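Local coordinates for DUF1896 domain-containing protein (Porphyromonas gingivalis, PDB 2APL) that is of unknown function but belongs to the DUF1896 family and folds as a largely helical single chain, at residues 9-20 against 31-42. Numbering follows the deposited sequence.
Sequences LSHFRLKLETYL and NPFITARSDEAL
Arg13 reaches across to the first turn of helix 31-51, its long chain and several N-H groups letting one residue serve three oxygens. Arg13 NH2 gives a short hydrogen bond of 2.6 Å to Asn31 OD1, and Arg13 NH1 a longer one of 3.2 Å to Thr35 OG1, both near the guanidinium plane. The amide of Asn31 is turned 54° from that plane. Within helix 3-23, Arg13 NE forms a salt bridge with Glu17 OE2 at 2.8 Å, so three partners fix the group's rotation. With CG anti to the backbone N (chi1 -176°) and an extended chain, the guanidinium lies flat over Ile34, whose CG2 sits 3.4 Å from Arg13 CZ.

Consecutive helices 3-23 and 31-51 form a helical hairpin with knobs-into-holes packing; the axes of segments 9-20 and 31-42 approach to 8.8 Å, their directions 131° apart. Ser38 is a small knob among Leu9, Phe12, Arg13 and Leu16; buried Ser38 OG donates a hydrogen bond to Ile34 O at 2.7 Å.

Branched Leu16 fills the hole among Phe33, Ile34, Arg37 and Ser38. The side chains of Leu20 and Ile34 slide past each other in opposite directions. Ala41, short enough to fit against an aromatic ring, makes a CH-pi contact with one face of Phe12, and helix 55-67 touches both.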
loop_
_atom_site.group_PDB
_atom_site.type_symbol
_atom_site.label_atom_id
_atom_site.label_comp_id
_atom_site.label_asym_id
_atom_site.label_seq_id
_atom_site.Cartn_x
_atom_site.Cartn_y
_atom_site.Cartn_z
ATOM N N LEU A 9 -10.202 -0.289 -19.548
ATOM C CA LEU A 9 -10.727 -0.446 -18.195
ATOM C C LEU A 9 -10.164 -1.742 -17.548
ATOM O O LEU A 9 -9.737 -1.759 -16.381
ATOM C CB LEU A 9 -12.270 -0.433 -18.189
ATOM C CG LEU A 9 -12.907 -0.740 -16.822
ATOM C CD1 LEU A 9 -12.588 0.394 -15.808
ATOM C CD2 LEU A 9 -14.451 -0.870 -16.991
ATOM N N SER A 10 -10.181 -2.833 -18.313
ATOM C CA SER A 10 -9.651 -4.098 -17.826
ATOM C C SER A 10 -8.157 -3.985 -17.490
ATOM O O SER A 10 -7.688 -4.599 -16.559
ATOM C CB SER A 10 -9.903 -5.234 -18.843
ATOM O OG SER A 10 -11.309 -5.483 -18.926
ATOM N N HIS A 11 -7.421 -3.191 -18.262
ATOM C CA HIS A 11 -5.994 -2.989 -18.039
ATOM C C HIS A 11 -5.794 -2.259 -16.685
ATOM O O HIS A 11 -5.004 -2.692 -15.849
ATOM C CB HIS A 11 -5.425 -2.172 -19.228
ATOM C CG HIS A 11 -4.017 -1.705 -19.007
ATOM N ND1 HIS A 11 -2.963 -2.578 -18.836
ATOM C CD2 HIS A 11 -3.499 -0.458 -18.893
ATOM C CE1 HIS A 11 -1.847 -1.887 -18.682
ATOM N NE2 HIS A 11 -2.147 -0.600 -18.692
ATOM N N PHE A 12 -6.547 -1.180 -16.456
ATOM C CA PHE A 12 -6.395 -0.420 -15.213
ATOM C C PHE A 12 -6.855 -1.275 -14.030
ATOM O O PHE A 12 -6.209 -1.258 -12.995
ATOM C CB PHE A 12 -7.187 0.902 -15.246
ATOM C CG PHE A 12 -6.676 1.869 -16.285
ATOM C CD1 PHE A 12 -5.302 2.194 -16.337
ATOM C CD2 PHE A 12 -7.561 2.458 -17.220
ATOM C CE1 PHE A 12 -4.821 3.094 -17.313
ATOM C CE2 PHE A 12 -7.088 3.332 -18.224
ATOM C CZ PHE A 12 -5.729 3.649 -18.272
ATOM N N ARG A 13 -7.983 -1.966 -14.167
ATOM C CA ARG A 13 -8.420 -2.887 -13.108
ATOM C C ARG A 13 -7.373 -3.954 -12.720
ATOM O O ARG A 13 -7.084 -4.113 -11.545
ATOM C CB ARG A 13 -9.769 -3.555 -13.416
ATOM C CG ARG A 13 -10.237 -4.437 -12.215
ATOM C CD ARG A 13 -11.693 -4.951 -12.366
ATOM N NE ARG A 13 -12.059 -5.562 -11.094
ATOM C CZ ARG A 13 -13.054 -5.132 -10.326
ATOM N NH1 ARG A 13 -13.828 -4.142 -10.750
ATOM N NH2 ARG A 13 -13.297 -5.730 -9.157
ATOM N N LEU A 14 -6.795 -4.643 -13.701
ATOM C CA LEU A 14 -5.756 -5.614 -13.449
ATOM C C LEU A 14 -4.532 -4.990 -12.728
ATOM O O LEU A 14 -4.047 -5.554 -11.763
ATOM C CB LEU A 14 -5.324 -6.346 -14.732
ATOM C CG LEU A 14 -4.410 -7.546 -14.469
ATOM C CD1 LEU A 14 -5.016 -8.536 -13.465
ATOM C CD2 LEU A 14 -4.010 -8.233 -15.776
ATOM N N LYS A 15 -4.065 -3.831 -13.198
ATOM C CA LYS A 15 -2.929 -3.163 -12.564
ATOM C C LYS A 15 -3.214 -2.858 -11.083
ATOM O O LYS A 15 -2.317 -2.958 -10.240
ATOM C CB LYS A 15 -2.618 -1.842 -13.277
ATOM C CG LYS A 15 -1.970 -1.999 -14.674
ATOM C CD LYS A 15 -1.685 -0.598 -15.289
ATOM C CE LYS A 15 -0.564 0.125 -14.572
ATOM N NZ LYS A 15 -0.326 1.385 -15.291
ATOM N N LEU A 16 -4.453 -2.439 -10.785
ATOM C CA LEU A 16 -4.800 -1.999 -9.431
ATOM C C LEU A 16 -4.980 -3.245 -8.578
ATOM O O LEU A 16 -4.522 -3.304 -7.424
ATOM C CB LEU A 16 -6.140 -1.208 -9.412
ATOM C CG LEU A 16 -6.661 -0.734 -8.032
ATOM C CD1 LEU A 16 -5.595 0.077 -7.227
ATOM C CD2 LEU A 16 -7.936 0.114 -8.215
ATOM N N GLU A 17 -5.604 -4.274 -9.145
ATOM C CA GLU A 17 -5.735 -5.535 -8.363
ATOM C C GLU A 17 -4.377 -6.074 -7.948
ATOM O O GLU A 17 -4.146 -6.438 -6.777
ATOM C CB GLU A 17 -6.552 -6.564 -9.106
ATOM C CG GLU A 17 -8.073 -6.232 -9.116
ATOM C CD GLU A 17 -8.816 -7.285 -9.884
ATOM O OE1 GLU A 17 -8.163 -8.221 -10.377
ATOM O OE2 GLU A 17 -10.027 -7.217 -9.993
ATOM N N THR A 18 -3.462 -6.113 -8.891
ATOM C CA THR A 18 -2.103 -6.607 -8.629
ATOM C C THR A 18 -1.385 -5.746 -7.539
ATOM O O THR A 18 -0.788 -6.257 -6.619
ATOM C CB THR A 18 -1.341 -6.682 -9.937
ATOM O OG1 THR A 18 -2.020 -7.617 -10.811
ATOM C CG2 THR A 18 0.142 -7.140 -9.713
ATOM N N TYR A 19 -1.478 -4.439 -7.692
ATOM C CA TYR A 19 -0.832 -3.498 -6.805
ATOM C C TYR A 19 -1.370 -3.660 -5.381
ATOM O O TYR A 19 -0.592 -3.689 -4.438
ATOM C CB TYR A 19 -1.075 -2.060 -7.319
ATOM C CG TYR A 19 -0.285 -1.037 -6.514
ATOM C CD1 TYR A 19 1.029 -0.817 -6.810
ATOM C CD2 TYR A 19 -0.885 -0.271 -5.466
ATOM C CE1 TYR A 19 1.799 0.087 -6.106
ATOM C CE2 TYR A 19 -0.115 0.697 -4.757
ATOM C CZ TYR A 19 1.244 0.830 -5.074
ATOM O OH TYR A 19 2.098 1.742 -4.470
ATOM N N LEU A 20 -2.686 -3.747 -5.234
ATOM C CA LEU A 20 -3.282 -3.992 -3.912
ATOM C C LEU A 20 -2.919 -5.377 -3.341
ATOM O O LEU A 20 -2.565 -5.494 -2.163
ATOM C CB LEU A 20 -4.802 -3.812 -3.957
ATOM C CG LEU A 20 -5.291 -2.391 -4.323
ATOM C CD1 LEU A 20 -6.808 -2.415 -4.469
ATOM C CD2 LEU A 20 -4.938 -1.347 -3.248
ATOM N N ASN A 31 -14.048 -4.824 -3.586
ATOM C CA ASN A 31 -14.633 -4.588 -4.902
ATOM C C ASN A 31 -15.170 -3.141 -5.104
ATOM O O ASN A 31 -14.857 -2.517 -6.115
ATOM C CB ASN A 31 -15.681 -5.677 -5.243
ATOM C CG ASN A 31 -16.127 -5.616 -6.689
ATOM O OD1 ASN A 31 -15.310 -5.360 -7.579
ATOM N ND2 ASN A 31 -17.441 -5.782 -6.934
ATOM N N PRO A 32 -15.914 -2.563 -4.118
ATOM C CA PRO A 32 -16.303 -1.163 -4.309
ATOM C C PRO A 32 -15.141 -0.227 -4.615
ATOM O O PRO A 32 -15.271 0.600 -5.481
ATOM C CB PRO A 32 -16.971 -0.794 -2.968
ATOM C CG PRO A 32 -17.483 -2.112 -2.435
ATOM C CD PRO A 32 -16.438 -3.106 -2.848
ATOM N N PHE A 33 -13.988 -0.376 -3.947
ATOM C CA PHE A 33 -12.935 0.566 -4.206
ATOM C C PHE A 33 -12.322 0.304 -5.584
ATOM O O PHE A 33 -12.082 1.230 -6.350
ATOM C CB PHE A 33 -11.835 0.423 -3.164
ATOM C CG PHE A 33 -10.622 1.270 -3.470
ATOM C CD1 PHE A 33 -10.721 2.681 -3.404
ATOM C CD2 PHE A 33 -9.382 0.650 -3.819
ATOM C CE1 PHE A 33 -9.607 3.478 -3.688
ATOM C CE2 PHE A 33 -8.249 1.438 -4.113
ATOM C CZ PHE A 33 -8.356 2.853 -4.029
ATOM N N ILE A 34 -12.011 -0.966 -5.846
ATOM C CA ILE A 34 -11.398 -1.356 -7.122
ATOM C C ILE A 34 -12.224 -0.925 -8.326
ATOM O O ILE A 34 -11.701 -0.291 -9.280
ATOM C CB ILE A 34 -11.097 -2.878 -7.121
ATOM C CG1 ILE A 34 -9.937 -3.169 -6.149
ATOM C CG2 ILE A 34 -10.724 -3.402 -8.552
ATOM C CD1 ILE A 34 -9.925 -4.650 -5.609
ATOM N N THR A 35 -13.531 -1.182 -8.257
ATOM C CA THR A 35 -14.467 -0.723 -9.328
ATOM C C THR A 35 -14.401 0.803 -9.472
ATOM O O THR A 35 -14.199 1.350 -10.583
ATOM C CB THR A 35 -15.889 -1.168 -8.987
ATOM O OG1 THR A 35 -15.882 -2.596 -8.832
ATOM C CG2 THR A 35 -16.896 -0.762 -10.082
ATOM N N ALA A 36 -14.550 1.487 -8.346
ATOM C CA ALA A 36 -14.634 2.941 -8.391
ATOM C C ALA A 36 -13.317 3.579 -8.839
ATOM O O ALA A 36 -13.328 4.495 -9.648
ATOM C CB ALA A 36 -15.049 3.447 -7.099
ATOM N N ARG A 37 -12.191 3.094 -8.321
ATOM C CA ARG A 37 -10.903 3.631 -8.708
ATOM C C ARG A 37 -10.512 3.283 -10.188
ATOM O O ARG A 37 -9.997 4.142 -10.922
ATOM C CB ARG A 37 -9.827 3.153 -7.718
ATOM C CG ARG A 37 -8.424 3.682 -7.984
ATOM C CD ARG A 37 -8.430 5.219 -7.949
ATOM N NE ARG A 37 -8.670 5.814 -6.643
ATOM C CZ ARG A 37 -7.726 6.073 -5.745
ATOM N NH1 ARG A 37 -6.457 5.706 -5.953
ATOM N NH2 ARG A 37 -8.064 6.691 -4.620
ATOM N N SER A 38 -10.805 2.074 -10.627
ATOM C CA SER A 38 -10.604 1.714 -12.028
ATOM C C SER A 38 -11.434 2.601 -13.010
ATOM O O SER A 38 -10.920 2.993 -14.057
ATOM C CB SER A 38 -10.880 0.223 -12.233
ATOM O OG SER A 38 -9.972 -0.524 -11.399
ATOM N N ASP A 39 -12.709 2.845 -12.671
ATOM C CA ASP A 39 -13.588 3.777 -13.371
ATOM C C ASP A 39 -12.994 5.196 -13.433
ATOM O O ASP A 39 -12.999 5.818 -14.506
ATOM C CB ASP A 39 -14.960 3.874 -12.668
ATOM C CG ASP A 39 -15.897 2.707 -12.996
ATOM O OD1 ASP A 39 -15.491 1.820 -13.774
ATOM O OD2 ASP A 39 -17.070 2.683 -12.480
ATOM N N GLU A 40 -12.479 5.701 -12.299
ATOM C CA GLU A 40 -11.798 6.990 -12.303
ATOM C C GLU A 40 -10.595 7.069 -13.238
ATOM O O GLU A 40 -10.376 8.134 -13.872
ATOM C CB GLU A 40 -11.298 7.419 -10.901
ATOM C CG GLU A 40 -12.331 7.567 -9.869
ATOM C CD GLU A 40 -11.732 7.852 -8.495
ATOM O OE1 GLU A 40 -10.651 8.553 -8.363
ATOM O OE2 GLU A 40 -12.390 7.383 -7.536
ATOM N N ALA A 41 -9.737 6.033 -13.212
ATOM C CA ALA A 41 -8.577 5.993 -14.094
ATOM C C ALA A 41 -8.994 5.999 -15.584
ATOM O O ALA A 41 -8.433 6.731 -16.409
ATOM C CB ALA A 41 -7.702 4.738 -13.803
ATOM N N LEU A 42 -9.985 5.184 -15.915
ATOM C CA LEU A 42 -10.572 5.232 -17.244
ATOM C C LEU A 42 -11.063 6.605 -17.710
ATOM O O LEU A 42 -10.746 7.021 -18.822
ATOM C CB LEU A 42 -11.656 4.179 -17.427
ATOM C CG LEU A 42 -12.252 4.214 -18.841
ATOM C CD1 LEU A 42 -11.351 3.536 -19.873
ATOM C CD2 LEU A 42 -13.653 3.611 -18.791
#